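Local coordinates for protein salicylate 5-hydroxylase, large oxygenase component (Ralstonia sp., PDB 7C8Z) that acts as the oxygenase component of a multicomponent enzyme that hydroxylates salicylate at position 5 to give gentisate, using a [2Fe-2S] cluster and a mononuclear iron, at residues K216-G221 with E367-R372; A376-F379 with G383-S386. All blocks are in the same frame, centred on the assembly; numbering follows the deposited sequence.

Interaction 1: K216-G221 with E367-R372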
loop_
_atom_site.group_PDB
_atom_site.type_symbol
_atom_site.label_atom_id
_atom_site.label_comp_id
_atom_site.label_asym_id
_atom_site.label_seq_id
_atom_site.Cartn_x
_atom_site.Cartn_y
_atom_site.Cartn_z
ATOM N N LYS A 216 -8.072 15.842 39.193
ATOM C CA LYS A 216 -6.952 15.325 38.423
ATOM C C LYS A 216 -7.350 14.007 37.773
ATOM O O LYS A 216 -7.978 13.152 38.404
ATOM C CB LYS A 216 -5.712 15.145 39.303
ATOM C CG LYS A 216 -4.538 16.055 38.908
ATOM C CD LYS A 216 -3.648 15.413 37.831
ATOM C CE LYS A 216 -2.657 16.415 37.222
ATOM N NZ LYS A 216 -1.562 15.756 36.444
ATOM N N LEU A 217 -6.999 13.854 36.503
ATOM C CA LEU A 217 -7.428 12.712 35.709
ATOM C C LEU A 217 -6.362 11.623 35.722
ATOM O O LEU A 217 -5.175 11.893 35.920
ATOM C CB LEU A 217 -7.715 13.134 34.267
ATOM C CG LEU A 217 -8.315 14.530 34.094
ATOM C CD1 LEU A 217 -8.377 14.917 32.627
ATOM C CD2 LEU A 217 -9.697 14.603 34.724
ATOM N N LYS A 218 -6.809 10.378 35.547
ATOM C CA LYS A 218 -5.924 9.230 35.372
ATOM C C LYS A 218 -6.201 8.645 33.993
ATOM O O LYS A 218 -7.349 8.322 33.671
ATOM C CB LYS A 218 -6.124 8.181 36.471
ATOM C CG LYS A 218 -7.568 7.791 36.742
ATOM C CD LYS A 218 -7.676 6.870 37.952
ATOM C CE LYS A 218 -7.224 5.457 37.619
ATOM N NZ LYS A 218 -7.602 4.483 38.682
ATOM N N ILE A 219 -5.153 8.521 33.181
ATOM C CA ILE A 219 -5.294 8.020 31.816
ATOM C C ILE A 219 -5.584 6.524 31.836
ATOM O O ILE A 219 -4.800 5.731 32.371
ATOM C CB ILE A 219 -4.042 8.328 30.988
ATOM C CG1 ILE A 219 -3.721 9.817 31.061
ATOM C CG2 ILE A 219 -4.241 7.899 29.546
ATOM C CD1 ILE A 219 -4.843 10.698 30.583
ATOM N N LEU A 220 -6.695 6.128 31.214
ATOM C CA LEU A 220 -7.000 4.713 31.073
ATOM C C LEU A 220 -6.357 4.117 29.826
ATOM O O LEU A 220 -5.869 2.981 29.871
ATOM C CB LEU A 220 -8.515 4.490 31.031
ATOM C CG LEU A 220 -9.323 4.905 32.266
ATOM C CD1 LEU A 220 -10.794 4.560 32.090
ATOM C CD2 LEU A 220 -8.764 4.266 33.529
ATOM N N GLY A 221 -6.322 4.851 28.722
ATOM C CA GLY A 221 -5.600 4.340 27.571
ATOM C C GLY A 221 -5.982 5.013 26.270
ATOM O O GLY A 221 -6.762 5.967 26.230
ATOM N N GLU A 367 -13.581 -0.269 41.701
ATOM C CA GLU A 367 -14.890 -0.523 41.108
ATOM C C GLU A 367 -15.182 0.424 39.939
ATOM O O GLU A 367 -15.575 -0.016 38.850
ATOM C CB GLU A 367 -15.936 -0.380 42.206
ATOM C CG GLU A 367 -17.373 -0.520 41.798
ATOM C CD GLU A 367 -18.308 -0.023 42.886
ATOM O OE1 GLU A 367 -18.584 1.196 42.933
ATOM O OE2 GLU A 367 -18.767 -0.859 43.692
ATOM N N TRP A 368 -14.983 1.736 40.145
ATOM C CA TRP A 368 -15.342 2.718 39.120
ATOM C C TRP A 368 -14.407 2.646 37.926
ATOM O O TRP A 368 -14.839 2.815 36.778
ATOM C CB TRP A 368 -15.354 4.135 39.703
ATOM C CG TRP A 368 -16.657 4.466 40.317
ATOM C CD1 TRP A 368 -16.936 4.520 41.643
ATOM C CD2 TRP A 368 -17.885 4.756 39.633
ATOM N NE1 TRP A 368 -18.257 4.831 41.837
ATOM C CE2 TRP A 368 -18.862 4.982 40.617
ATOM C CE3 TRP A 368 -18.250 4.853 38.285
ATOM C CZ2 TRP A 368 -20.179 5.301 40.304
ATOM C CZ3 TRP A 368 -19.560 5.168 37.973
ATOM C CH2 TRP A 368 -20.509 5.389 38.979
ATOM N N THR A 369 -13.118 2.417 38.176
ATOM C CA THR A 369 -12.194 2.201 37.072
ATOM C C THR A 369 -12.627 1.021 36.211
ATOM O O THR A 369 -12.691 1.135 34.973
ATOM C CB THR A 369 -10.770 1.986 37.590
ATOM O OG1 THR A 369 -10.314 3.166 38.268
ATOM C CG2 THR A 369 -9.836 1.677 36.420
ATOM N N GLN A 370 -12.961 -0.125 36.845
ATOM C CA GLN A 370 -13.297 -1.262 35.990
ATOM C C GLN A 370 -14.606 -0.977 35.247
ATOM O O GLN A 370 -14.804 -1.425 34.111
ATOM C CB GLN A 370 -13.457 -2.568 36.779
ATOM C CG GLN A 370 -12.111 -3.021 37.297
ATOM C CD GLN A 370 -12.091 -4.185 38.290
ATOM O OE1 GLN A 370 -12.571 -4.108 39.474
ATOM N NE2 GLN A 370 -11.121 -5.091 37.932
ATOM N N ARG A 371 -15.521 -0.249 35.895
ATOM C CA ARG A 371 -16.784 0.126 35.263
ATOM C C ARG A 371 -16.549 0.925 33.990
ATOM O O ARG A 371 -17.130 0.625 32.936
ATOM C CB ARG A 371 -17.637 0.935 36.244
ATOM C CG ARG A 371 -18.838 1.634 35.610
ATOM C CD ARG A 371 -20.074 1.625 36.513
ATOM N NE ARG A 371 -19.719 1.855 37.910
ATOM C CZ ARG A 371 -20.076 1.065 38.915
ATOM N NH1 ARG A 371 -20.808 -0.017 38.691
ATOM N NH2 ARG A 371 -19.689 1.357 40.148
ATOM N N ARG A 372 -15.715 1.962 34.072
ATOM C CA ARG A 372 -15.409 2.729 32.867
ATOM C C ARG A 372 -14.773 1.834 31.811
ATOM O O ARG A 372 -15.124 1.911 30.624
ATOM C CB ARG A 372 -14.492 3.912 33.189
ATOM C CG ARG A 372 -14.948 4.789 34.347
ATOM C CD ARG A 372 -14.361 6.191 34.237
ATOM N NE ARG A 372 -14.576 6.966 35.456
ATOM C CZ ARG A 372 -15.677 7.667 35.717
ATOM N NH1 ARG A 372 -16.674 7.696 34.845
ATOM N NH2 ARG A 372 -15.780 8.340 36.856
#
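The hydroxyl oxygen of T369 is held from two directions: K218 NZ reaches across from the strand and donates to T369 OG1 at 3.0 Å, while OG1 also bonds to the backbone O of N365, one turn earlier. With chi1 at -63°, the hydroxyl lies beside the backbone N, and CG2 is left for apolar contact. K218 arrives through a chain bent at chi3 (-76°) that brings its ammonium to the hydroxyl. L220 fills the other half of the contact with both methyls: CD2 meets T369 CG2 at 4.0 Å, and CD1 touches R372 CB at 3.9 Å. K218 and L220 reach the helix from the same side of strand 217-227, which within this chain is one of the two edge strands of the seven-stranded antiparallel catalytic-domain sheet. The axis of the segment 217-221 runs at 40° to that of 367-372, 10.8 Å away at the closest approach. L220 and G221 both face H358 of the adjacent strand, forming a classic beta bulge, and G221 has backbone angles that call for glycine. Beyond CB, R372 extends away from L220; its guanidinium is fixed by salt bridges to D364 and E313 and a hydrogen bond to N337 O. Elsewhere on the helix, R371 NH2 lies 3.7 Å above the centre of the W368 ring and forms a salt bridge with E367 OE1, while R371 NH1 pairs with D309.

Interaction 2: A376-F379 with G383-S386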
loop_
_atom_site.group_PDB
_atom_site.type_symbol
_atom_site.label_atom_id
_atom_site.label_comp_id
_atom_site.label_asym_id
_atom_site.label_seq_id
_atom_site.Cartn_x
_atom_site.Cartn_y
_atom_site.Cartn_z
ATOM N N ALA A 376 -16.329 0.957 28.102
ATOM C CA ALA A 376 -15.637 1.345 26.874
ATOM C C ALA A 376 -15.832 0.355 25.723
ATOM O O ALA A 376 -15.478 0.679 24.585
ATOM C CB ALA A 376 -14.144 1.527 27.145
ATOM N N ASN A 377 -16.375 -0.837 25.982
ATOM C CA ASN A 377 -16.642 -1.786 24.906
ATOM C C ASN A 377 -17.697 -1.291 23.922
ATOM O O ASN A 377 -17.845 -1.891 22.850
ATOM C CB ASN A 377 -17.063 -3.140 25.489
ATOM C CG ASN A 377 -15.870 -4.017 25.858
ATOM O OD1 ASN A 377 -14.750 -3.797 25.386
ATOM N ND2 ASN A 377 -16.106 -5.014 26.704
ATOM N N LEU A 378 -18.438 -0.233 24.256
ATOM C CA LEU A 378 -19.419 0.343 23.342
ATOM C C LEU A 378 -18.815 1.361 22.387
ATOM O O LEU A 378 -19.446 1.698 21.378
ATOM C CB LEU A 378 -20.549 1.023 24.119
ATOM C CG LEU A 378 -21.205 0.272 25.273
ATOM C CD1 LEU A 378 -22.216 1.171 25.952
ATOM C CD2 LEU A 378 -21.867 -0.994 24.774
ATOM N N PHE A 379 -17.624 1.860 22.683
ATOM C CA PHE A 379 -17.013 2.940 21.926
ATOM C C PHE A 379 -15.657 2.495 21.388
ATOM O O PHE A 379 -15.223 1.359 21.589
ATOM C CB PHE A 379 -16.904 4.189 22.805
ATOM C CG PHE A 379 -18.117 4.415 23.665
ATOM C CD1 PHE A 379 -19.257 5.000 23.137
ATOM C CD2 PHE A 379 -18.131 4.009 24.990
ATOM C CE1 PHE A 379 -20.379 5.193 23.919
ATOM C CE2 PHE A 379 -19.254 4.198 25.778
ATOM C CZ PHE A 379 -20.377 4.793 25.242
ATOM N N GLY A 383 -16.160 -0.600 19.083
ATOM C CA GLY A 383 -17.292 -0.542 19.982
ATOM C C GLY A 383 -18.604 -0.930 19.328
ATOM O O GLY A 383 -18.785 -0.839 18.114
ATOM N N PHE A 384 -19.541 -1.366 20.177
ATOM C CA PHE A 384 -20.883 -1.702 19.710
ATOM C C PHE A 384 -21.566 -0.512 19.047
ATOM O O PHE A 384 -22.413 -0.694 18.166
ATOM C CB PHE A 384 -21.734 -2.210 20.877
ATOM C CG PHE A 384 -21.372 -3.596 21.334
ATOM C CD1 PHE A 384 -21.613 -4.690 20.523
ATOM C CD2 PHE A 384 -20.792 -3.803 22.574
ATOM C CE1 PHE A 384 -21.282 -5.965 20.941
ATOM C CE2 PHE A 384 -20.454 -5.076 22.996
ATOM C CZ PHE A 384 -20.702 -6.158 22.180
ATOM N N VAL A 385 -21.189 0.704 19.425
ATOM C CA VAL A 385 -21.805 1.911 18.905
ATOM C C VAL A 385 -20.884 2.651 17.942
ATOM O O VAL A 385 -21.341 3.178 16.926
ATOM C CB VAL A 385 -22.241 2.829 20.073
ATOM C CG1 VAL A 385 -22.452 4.267 19.606
ATOM C CG2 VAL A 385 -23.495 2.279 20.750
ATOM N N SER A 386 -19.577 2.661 18.210
ATOM C CA SER A 386 -18.705 3.615 17.535
ATOM C C SER A 386 -18.211 3.149 16.166
ATOM O O SER A 386 -17.873 3.992 15.328
ATOM C CB SER A 386 -17.515 3.939 18.435
ATOM O OG SER A 386 -17.915 4.780 19.502
#
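N377 and L378 offer successive backbone carbonyls to the returning chain, and the close part of the contact is built round these two oxygens. F384 N approaches N377 O at 3.2 Å in the carbonyl plane, on a lone pair, with an N-H...O angle of 152°. V385 N binds L378 O more closely, at 2.8 Å, from a direction tilted 21° out of the carbonyl plane; S386 N adds a weak bond to the same oxygen. G383 lies against both acceptors and makes a CA-H...O contact of 3.2 Å from its CA to N377 O. The side chains meet more loosely, although all the touching residues are buried. The side chains of L378 and F384 cross at a slant, with L378 CD2 3.7 Å from F384 CD2, and S386 OG stands at the edge of the F379 ring, near its plane, 3.5 Å from F379 CB. F379 turns its ring back over its own neighbour, with L378 CB above the ring centre. The N377 amide is directed elsewhere, ND2 bonding to the backbone of a neighbouring subunit, while F384 stacks on W250. V385 carries the turn to the metal: its side chain touches H248 and comes about 5 Å from the bound iron. This turn between helices 366-375 and 387-402 thus borders the mononuclear iron centre, whose two histidines and one aspartate, H243, H248 and D389, are the facial triad of Rieske oxygenases.

Interactions 1 and 2 follow one another along the chain, with centres about 16 Å apart, inside the catalytic domain. Helix 366-375 supplies one side of interaction 1 and runs directly into the loop of interaction 2, which in turn leads into helix 387-402, the helix that carries the iron ligand D389. The same two strands accompany both contacts. In strand 217-227, R223 bonds to the carbonyl of A376, a few residues beyond the bulge of interaction 1; in strand 352-361, H358 pairs with that bulge and also touches A376, while W356 packs on F379 and S386. Interaction 1 thus lies away from the iron and interaction 2 beside it, both along the same two strands.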